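Local coordinates for protein D-xylonate dehydratase (Caulobacter crescentus, PDB 5OYN) that dehydrates D-xylonate to 2-dehydro-3-deoxy-D-arabinonate in D-xylose degradation, and acts on D-gluconate about as efficiently, using a [2Fe-2S] cluster and magnesium, at residues R21-N26 / G125-A130; K54-I59 / I90-P95. All blocks are in the same frame, centred on the assembly; numbering follows the deposited sequence.

Interaction 1: residues R21-N26 / G125-A130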
loop_
_atom_site.group_PDB
_atom_site.type_symbol
_atom_site.label_atom_id
_atom_site.label_comp_id
_atom_site.label_asym_id
_atom_site.label_seq_id
_atom_site.Cartn_x
_atom_site.Cartn_y
_atom_site.Cartn_z
ATOM N N ARG A 21 9.230 -5.622 27.523
ATOM C CA ARG A 21 8.831 -6.717 28.401
ATOM C C ARG A 21 8.044 -6.243 29.613
ATOM O O ARG A 21 7.308 -7.036 30.198
ATOM C CB ARG A 21 10.053 -7.512 28.860
ATOM C CG ARG A 21 10.865 -8.127 27.718
ATOM C CD ARG A 21 10.057 -9.186 26.956
ATOM N NE ARG A 21 9.804 -8.811 25.556
ATOM C CZ ARG A 21 9.061 -9.522 24.706
ATOM N NH1 ARG A 21 8.503 -10.660 25.107
ATOM N NH2 ARG A 21 8.893 -9.113 23.449
ATOM N N ASP A 22 8.152 -4.973 30.002
ATOM C CA ASP A 22 7.326 -4.527 31.115
ATOM C C ASP A 22 5.851 -4.416 30.738
ATOM O O ASP A 22 4.996 -4.345 31.629
ATOM C CB ASP A 22 7.825 -3.197 31.663
ATOM C CG ASP A 22 7.134 -2.822 32.968
ATOM O OD1 ASP A 22 7.376 -3.499 33.999
ATOM O OD2 ASP A 22 6.323 -1.867 32.952
ATOM N N TRP A 23 5.532 -4.392 29.444
ATOM C CA TRP A 23 4.146 -4.452 28.998
ATOM C C TRP A 23 3.714 -5.890 28.743
ATOM O O TRP A 23 2.641 -6.311 29.186
ATOM C CB TRP A 23 3.953 -3.645 27.713
ATOM C CG TRP A 23 3.778 -2.166 27.844
ATOM C CD1 TRP A 23 2.615 -1.471 27.708
ATOM C CD2 TRP A 23 4.805 -1.193 28.054
ATOM N NE1 TRP A 23 2.847 -0.126 27.853
ATOM C CE2 TRP A 23 4.184 0.071 28.068
ATOM C CE3 TRP A 23 6.188 -1.268 28.246
ATOM C CZ2 TRP A 23 4.897 1.253 28.268
ATOM C CZ3 TRP A 23 6.900 -0.082 28.446
ATOM C CH2 TRP A 23 6.251 1.156 28.452
ATOM N N PHE A 24 4.555 -6.651 28.044
ATOM C CA PHE A 24 4.172 -7.927 27.462
ATOM C C PHE A 24 4.558 -9.129 28.313
ATOM O O PHE A 24 4.094 -10.241 28.029
ATOM C CB PHE A 24 4.794 -8.062 26.065
ATOM C CG PHE A 24 4.333 -7.006 25.088
ATOM C CD1 PHE A 24 3.073 -6.426 25.210
ATOM C CD2 PHE A 24 5.159 -6.596 24.048
ATOM C CE1 PHE A 24 2.652 -5.459 24.317
ATOM C CE2 PHE A 24 4.742 -5.622 23.148
ATOM C CZ PHE A 24 3.489 -5.054 23.283
ATOM N N ASP A 25 5.383 -8.942 29.340
ATOM C CA ASP A 25 5.733 -10.023 30.257
ATOM C C ASP A 25 5.971 -9.445 31.652
ATOM O O ASP A 25 6.998 -9.686 32.290
ATOM C CB ASP A 25 6.944 -10.802 29.743
ATOM C CG ASP A 25 7.267 -12.006 30.604
ATOM O OD1 ASP A 25 6.361 -12.836 30.845
ATOM O OD2 ASP A 25 8.432 -12.120 31.042
ATOM N N ASN A 26 5.007 -8.668 32.139
ATOM C CA ASN A 26 5.154 -8.011 33.434
ATOM C C ASN A 26 5.055 -9.042 34.554
ATOM O O ASN A 26 4.088 -9.817 34.596
ATOM C CB ASN A 26 4.094 -6.928 33.618
ATOM C CG ASN A 26 4.336 -6.084 34.849
ATOM O OD1 ASN A 26 3.560 -6.125 35.801
ATOM N ND2 ASN A 26 5.417 -5.312 34.837
ATOM N N GLY A 125 6.090 6.436 26.251
ATOM C CA GLY A 125 4.792 5.950 26.687
ATOM C C GLY A 125 4.327 4.610 26.151
ATOM O O GLY A 125 3.306 4.100 26.628
ATOM N N TYR A 126 5.029 4.014 25.196
ATOM C CA TYR A 126 4.621 2.758 24.585
ATOM C C TYR A 126 5.750 1.747 24.700
ATOM O O TYR A 126 6.895 2.118 24.975
ATOM C CB TYR A 126 4.242 2.965 23.110
ATOM C CG TYR A 126 2.997 3.794 22.920
ATOM C CD1 TYR A 126 3.078 5.171 22.734
ATOM C CD2 TYR A 126 1.739 3.204 22.938
ATOM C CE1 TYR A 126 1.936 5.940 22.562
ATOM C CE2 TYR A 126 0.596 3.955 22.764
ATOM C CZ TYR A 126 0.694 5.320 22.575
ATOM O OH TYR A 126 -0.449 6.073 22.408
ATOM N N PRO A 127 5.465 0.453 24.512
ATOM C CA PRO A 127 6.529 -0.547 24.691
ATOM C C PRO A 127 7.534 -0.534 23.553
ATOM O O PRO A 127 7.632 -1.497 22.784
ATOM C CB PRO A 127 5.763 -1.874 24.748
ATOM C CG PRO A 127 4.549 -1.622 23.968
ATOM C CD PRO A 127 4.171 -0.184 24.228
ATOM N N ILE A 128 8.289 0.558 23.443
ATOM C CA ILE A 128 9.233 0.776 22.354
ATOM C C ILE A 128 10.644 0.667 22.913
ATOM O O ILE A 128 10.960 1.280 23.942
ATOM C CB ILE A 128 8.995 2.140 21.686
ATOM C CG1 ILE A 128 7.645 2.130 20.966
ATOM C CG2 ILE A 128 10.131 2.490 20.724
ATOM C CD1 ILE A 128 7.075 3.512 20.744
ATOM N N ASP A 129 11.488 -0.119 22.243
ATOM C CA ASP A 129 12.851 -0.359 22.694
ATOM C C ASP A 129 13.862 0.518 21.969
ATOM O O ASP A 129 14.579 1.294 22.602
ATOM C CB ASP A 129 13.210 -1.827 22.508
ATOM C CG ASP A 129 12.391 -2.712 23.388
ATOM O OD1 ASP A 129 12.125 -2.280 24.541
ATOM O OD2 ASP A 129 12.004 -3.820 22.930
ATOM N N ALA A 130 13.960 0.375 20.655
ATOM C CA ALA A 130 14.802 1.216 19.828
ATOM C C ALA A 130 13.915 1.932 18.819
ATOM O O ALA A 130 12.723 1.635 18.689
ATOM C CB ALA A 130 15.885 0.389 19.125
#
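Pro127 lies over one face of the Trp23 indole in a CH-pi contact, its CD 3.8 Å from the centroid of the five-membered ring and only 8° off the ring normal. This proline is the centre of an inverse gamma turn, closed by a hydrogen bond from Ile128 N to Tyr126 O, between helix 109-125 and strand 130-135. CB of the proline meets the ring fusion on the same face, 3.5 Å from Trp23 CD2, and the Tyr126 carbonyl carbon covers the rim of the six-membered ring. The Phe24 ring reaches the same proline obliquely, CZ lying 3.7 Å from Pro127 CG, so two aromatic side chains of the short helix 21-24 hold one pyrrolidine. Both place CG anti to the carbonyl carbon (chi1 -82° in Trp23, -62° in Phe24), which swings the rings toward the turn. No hydrogen bond joins the two segments; the contact is buried and mostly van der Waals, though the indole also lies against the Gly125 and Tyr126 carbonyls. The second subunit supplies the partner of the indole N-H: Trp23 NE1 donates to Cys103 O there, while Arg105 of that subunit makes a cation-pi contact with the ring. Tyr126 turns away from the helix, and its side chain is about 9 Å from a bound [2Fe-2S] cluster; its OH is hydrogen-bonded to the backbone N of Phe100 of the second subunit.

Interaction 2: residues K54-I59 / I90-P95; sequences KPIIGI and IPMEFP
Ile56 packs on Met92 and Ile90 along one face of a parallel strand pair, its CG2 touching Met92 CG at 3.5 Å and its CD1 lying 3.9 Å from Ile90 CB. On the opposite face Ile59 and Pro91 run side by side, with CD1 of the isoleucine 4.1 Å from the proline CB. Phe94 takes chi1 63°, which folds its ring back toward strand 56-61: Gly58 CA sits at the ring edge, near its plane, 3.7 Å from CE2, while Ile59 O lies over one face. The polar seam is a parallel ladder of five backbone hydrogen bonds, starting with Ile90 N to Pro55 O (3.0 Å) and ending with Phe94 N to Ile59 O (2.9 Å). At the margin, Glu93 extends away from Ile59, and its OE1 accepts from Gln61 NE2. The strands belong to a beta-alpha-beta unit whose connecting helix 73-87 covers the face of Ile57, Ile59, Pro91 and Glu93. Helix 109-125 packs on Phe94, Ile66 of the second subunit touches Met92 and Phe94, and strand 130-135 flanks 56-61 on its other side.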
loop_
_atom_site.group_PDB
_atom_site.type_symbol
_atom_site.label_atom_id
_atom_site.label_comp_id
_atom_site.label_asym_id
_atom_site.label_seq_id
_atom_site.Cartn_x
_atom_site.Cartn_y
_atom_site.Cartn_z
ATOM N N LYS A 54 12.017 -10.503 21.544
ATOM C CA LYS A 54 12.645 -9.639 20.557
ATOM C C LYS A 54 12.338 -8.177 20.895
ATOM O O LYS A 54 11.339 -7.882 21.563
ATOM C CB LYS A 54 12.145 -9.964 19.151
ATOM C CG LYS A 54 12.327 -11.398 18.690
ATOM C CD LYS A 54 12.055 -11.496 17.177
ATOM C CE LYS A 54 12.003 -12.924 16.662
ATOM N NZ LYS A 54 10.597 -13.463 16.548
ATOM N N PRO A 55 13.186 -7.240 20.464
ATOM C CA PRO A 55 12.901 -5.829 20.753
ATOM C C PRO A 55 11.881 -5.237 19.788
ATOM O O PRO A 55 11.893 -5.500 18.581
ATOM C CB PRO A 55 14.267 -5.149 20.611
ATOM C CG PRO A 55 15.013 -6.014 19.648
ATOM C CD PRO A 55 14.453 -7.418 19.731
ATOM N N ILE A 56 10.971 -4.449 20.350
ATOM C CA ILE A 56 10.019 -3.682 19.557
ATOM C C ILE A 56 10.769 -2.483 18.999
ATOM O O ILE A 56 11.194 -1.606 19.757
ATOM C CB ILE A 56 8.817 -3.230 20.391
ATOM C CG1 ILE A 56 8.181 -4.408 21.137
ATOM C CG2 ILE A 56 7.814 -2.550 19.498
ATOM C CD1 ILE A 56 7.992 -5.674 20.300
ATOM N N ILE A 57 10.933 -2.438 17.679
ATOM C CA ILE A 57 11.606 -1.332 17.005
ATOM C C ILE A 57 10.551 -0.359 16.490
ATOM O O ILE A 57 9.812 -0.670 15.558
ATOM C CB ILE A 57 12.502 -1.822 15.861
ATOM C CG1 ILE A 57 13.362 -3.002 16.323
ATOM C CG2 ILE A 57 13.363 -0.662 15.358
ATOM C CD1 ILE A 57 14.543 -2.585 17.172
ATOM N N GLY A 58 10.471 0.826 17.082
ATOM C CA GLY A 58 9.646 1.863 16.505
ATOM C C GLY A 58 10.258 2.403 15.226
ATOM O O GLY A 58 11.477 2.416 15.045
ATOM N N ILE A 59 9.390 2.823 14.308
ATOM C CA ILE A 59 9.783 3.558 13.108
ATOM C C ILE A 59 8.956 4.838 13.116
ATOM O O ILE A 59 7.727 4.788 12.982
ATOM C CB ILE A 59 9.562 2.744 11.814
ATOM C CG1 ILE A 59 10.263 1.390 11.897
ATOM C CG2 ILE A 59 10.122 3.461 10.593
ATOM C CD1 ILE A 59 9.985 0.502 10.707
ATOM N N ILE A 90 11.041 -6.660 15.943
ATOM C CA ILE A 90 9.638 -6.551 15.565
ATOM C C ILE A 90 9.373 -5.080 15.255
ATOM O O ILE A 90 9.463 -4.236 16.151
ATOM C CB ILE A 90 8.702 -7.052 16.680
ATOM C CG1 ILE A 90 9.011 -8.509 17.043
ATOM C CG2 ILE A 90 7.247 -6.881 16.288
ATOM C CD1 ILE A 90 8.522 -9.514 16.022
ATOM N N PRO A 91 9.046 -4.713 14.023
ATOM C CA PRO A 91 8.839 -3.294 13.720
ATOM C C PRO A 91 7.450 -2.815 14.117
ATOM O O PRO A 91 6.481 -3.579 14.168
ATOM C CB PRO A 91 9.043 -3.223 12.203
ATOM C CG PRO A 91 8.776 -4.614 11.704
ATOM C CD PRO A 91 8.812 -5.578 12.853
ATOM N N MET A 92 7.377 -1.518 14.412
ATOM C CA MET A 92 6.145 -0.811 14.771
ATOM C C MET A 92 6.269 0.574 14.151
ATOM O O MET A 92 7.003 1.426 14.673
ATOM C CB MET A 92 5.954 -0.693 16.282
ATOM C CG MET A 92 5.471 -1.925 16.957
ATOM S SD MET A 92 3.698 -2.144 16.811
ATOM C CE MET A 92 3.477 -3.623 17.822
ATOM N N GLU A 93 5.569 0.801 13.050
ATOM C CA GLU A 93 5.592 2.106 12.410
ATOM C C GLU A 93 4.531 2.975 13.059
ATOM O O GLU A 93 3.463 2.487 13.437
ATOM C CB GLU A 93 5.350 1.978 10.909
ATOM C CG GLU A 93 5.461 3.267 10.112
ATOM C CD GLU A 93 4.894 3.100 8.704
ATOM O OE1 GLU A 93 4.812 4.120 7.970
ATOM O OE2 GLU A 93 4.540 1.945 8.331
ATOM N N PHE A 94 4.841 4.252 13.222
ATOM C CA PHE A 94 3.907 5.175 13.841
ATOM C C PHE A 94 4.264 6.569 13.383
ATOM O O PHE A 94 5.388 6.801 12.926
ATOM C CB PHE A 94 3.948 5.074 15.375
ATOM C CG PHE A 94 5.276 5.446 15.971
ATOM C CD1 PHE A 94 5.563 6.765 16.301
ATOM C CD2 PHE A 94 6.242 4.477 16.202
ATOM C CE1 PHE A 94 6.789 7.105 16.841
ATOM C CE2 PHE A 94 7.472 4.816 16.746
ATOM C CZ PHE A 94 7.741 6.128 17.063
ATOM N N PRO A 95 3.332 7.510 13.464
ATOM C CA PRO A 95 3.585 8.834 12.898
ATOM C C PRO A 95 3.973 9.866 13.937
ATOM O O PRO A 95 3.890 9.613 15.147
ATOM C CB PRO A 95 2.242 9.183 12.257
ATOM C CG PRO A 95 1.234 8.530 13.157
ATOM C CD PRO A 95 1.907 7.332 13.805
#

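Both contacts are buried and both border the second subunit, but they differ in kind. Interaction 1 joins a short N-terminal helix to a turn mainly through ring and proline surfaces, with no hydrogen bond between the segments, whereas interaction 2 is a backbone ladder inside a parallel sheet, with mostly apolar side chains on both faces. In sequence, interaction 2 is nested within the loop that interaction 1 closes. In space their centres lie about 11 Å apart. The two share no segment but are joined through strand 56-61, beside which the chain leaving the Pro127 turn enters the sheet: Asp129 OD2 probably bonds Ile56 N at 2.8 Å and Ala130 O probably bonds Gly58 N at 2.9 Å.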